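Long-range contact in IWS1 (Encephalitozoon cuniculi, PDB 2XPP), which probably acts as a transcription factor in the regulation of RNA polymerase II transcription: residues G61-I66 with D89-M94. Residues are numbered along the deposited sequence; the frame is centred on the assembly and turned at random.
Sequences GILDEI and DVLKTM
Ile66 and Leu91 run alongside one another, pointing opposite ways, where helix 62-70 packs on the C-terminal part of helix 81-92. The contact is apolar. CG2 of Ile66 meets CD2 of Leu91 at 3.9 Å and also touches its CG and CD1. Leu63 crosses Leu91 at a slant. Its CD2 lies 3.5 Å from Leu91 CD2, closer than methyl groups usually pack. Leu91 CD2 thus touches both Leu63 and Ile66.

The CG1 branch of Ile66 ends in CD1, which reaches Met94 and Val90 as well as Leu91. Ile66 CD1 meets Met94 CE tip to tip at 4.1 Å. Val90 CG1 lies 4.3 Å from Ile66 CD1. The Met94 chain is extended through chi2 (173°) and chi3 (155°), which carries its methyl to Ile66. Met94 SD lies 4.3 Å from Leu63 CD2.

No polar bond joins the two segments. Thr93 OG1 donates to Val90 O at 2.7 Å, in the carbonyl plane, and Thr93 N binds the same oxygen. Glu65 turns to Lys14 and Gln18 outside them.

Leu48 touches Ile62 and Val90. All six touching residues are buried in this TFIIS N-terminal-type helical bundle. Helix 62-70 meets helix 81-92 and Met94, just after it, through methyl and thioether packing without polar pairing.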
# COMPACT_ATOMS: atom_id res chain seq x y z
N GLY A 61 8.16 8.77 2.54
CA GLY A 61 7.97 7.58 1.65
C GLY A 61 7.26 6.42 2.31
O GLY A 61 7.45 5.25 1.93
N ILE A 62 6.37 6.72 3.27
CA ILE A 62 5.71 5.63 4.00
C ILE A 62 4.85 4.79 3.04
O ILE A 62 4.48 3.64 3.37
CB ILE A 62 4.85 6.14 5.20
CG1 ILE A 62 4.56 5.02 6.23
CG2 ILE A 62 3.52 6.71 4.70
CD1 ILE A 62 5.81 4.48 6.90
N LEU A 63 4.45 5.35 1.89
CA LEU A 63 3.68 4.56 0.95
C LEU A 63 4.44 3.34 0.47
O LEU A 63 3.80 2.33 0.10
CB LEU A 63 3.12 5.37 -0.25
CG LEU A 63 2.13 6.43 0.19
CD1 LEU A 63 1.74 7.31 -1.02
CD2 LEU A 63 0.85 5.86 0.84
N ASP A 64 5.78 3.41 0.45
CA ASP A 64 6.62 2.25 0.09
C ASP A 64 6.39 1.09 1.06
O ASP A 64 6.27 -0.08 0.62
CB ASP A 64 8.12 2.60 0.13
CG ASP A 64 8.54 3.61 -0.93
OD1 ASP A 64 7.73 4.10 -1.75
OD2 ASP A 64 9.75 3.94 -0.93
N GLU A 65 6.33 1.38 2.37
CA GLU A 65 6.17 0.33 3.40
C GLU A 65 4.73 -0.18 3.39
O GLU A 65 4.48 -1.39 3.53
CB GLU A 65 6.50 0.84 4.81
CG GLU A 65 8.04 0.88 5.02
CD GLU A 65 8.72 1.88 4.10
OE1 GLU A 65 8.23 3.02 3.92
OE2 GLU A 65 9.78 1.52 3.55
N ILE A 66 3.77 0.74 3.20
CA ILE A 66 2.36 0.31 3.11
C ILE A 66 2.18 -0.66 1.92
O ILE A 66 1.59 -1.75 2.07
CB ILE A 66 1.39 1.48 3.05
CG1 ILE A 66 1.41 2.19 4.42
CG2 ILE A 66 -0.05 0.95 2.78
CD1 ILE A 66 0.66 3.60 4.35
N ASP A 89 -8.00 0.91 4.48
CA ASP A 89 -8.69 1.96 5.28
C ASP A 89 -7.74 3.14 5.57
O ASP A 89 -8.17 4.32 5.46
CB ASP A 89 -9.18 1.35 6.60
CG ASP A 89 -9.88 2.35 7.52
OD1 ASP A 89 -10.72 3.16 7.04
OD2 ASP A 89 -9.61 2.27 8.75
N VAL A 90 -6.52 2.84 6.00
CA VAL A 90 -5.47 3.86 6.19
C VAL A 90 -5.26 4.74 4.93
O VAL A 90 -5.33 5.98 5.01
CB VAL A 90 -4.13 3.24 6.64
CG1 VAL A 90 -2.95 4.26 6.53
CG2 VAL A 90 -4.24 2.75 8.09
N LEU A 91 -5.01 4.09 3.80
CA LEU A 91 -4.76 4.78 2.52
C LEU A 91 -5.90 5.74 2.15
O LEU A 91 -5.65 6.83 1.64
CB LEU A 91 -4.55 3.74 1.42
CG LEU A 91 -3.22 3.00 1.52
CD1 LEU A 91 -3.24 1.88 0.58
CD2 LEU A 91 -2.01 3.92 1.20
N LYS A 92 -7.14 5.35 2.46
CA LYS A 92 -8.32 6.13 2.10
C LYS A 92 -8.30 7.48 2.81
O LYS A 92 -8.86 8.50 2.31
CB LYS A 92 -9.61 5.38 2.49
CG LYS A 92 -10.84 6.09 2.11
CD LYS A 92 -12.00 5.13 2.33
CE LYS A 92 -13.19 5.81 2.93
NZ LYS A 92 -14.27 4.78 3.10
N THR A 93 -7.66 7.50 3.98
CA THR A 93 -7.66 8.69 4.84
C THR A 93 -6.54 9.68 4.51
O THR A 93 -6.54 10.79 5.05
CB THR A 93 -7.53 8.37 6.37
OG1 THR A 93 -6.21 7.94 6.69
CG2 THR A 93 -8.57 7.32 6.84
N MET A 94 -5.61 9.28 3.66
CA MET A 94 -4.41 10.09 3.39
C MET A 94 -4.56 11.03 2.19
O MET A 94 -5.19 10.65 1.18
CB MET A 94 -3.21 9.15 3.17
CG MET A 94 -2.79 8.53 4.46
SD MET A 94 -1.53 7.30 4.12
CE MET A 94 -0.70 7.26 5.69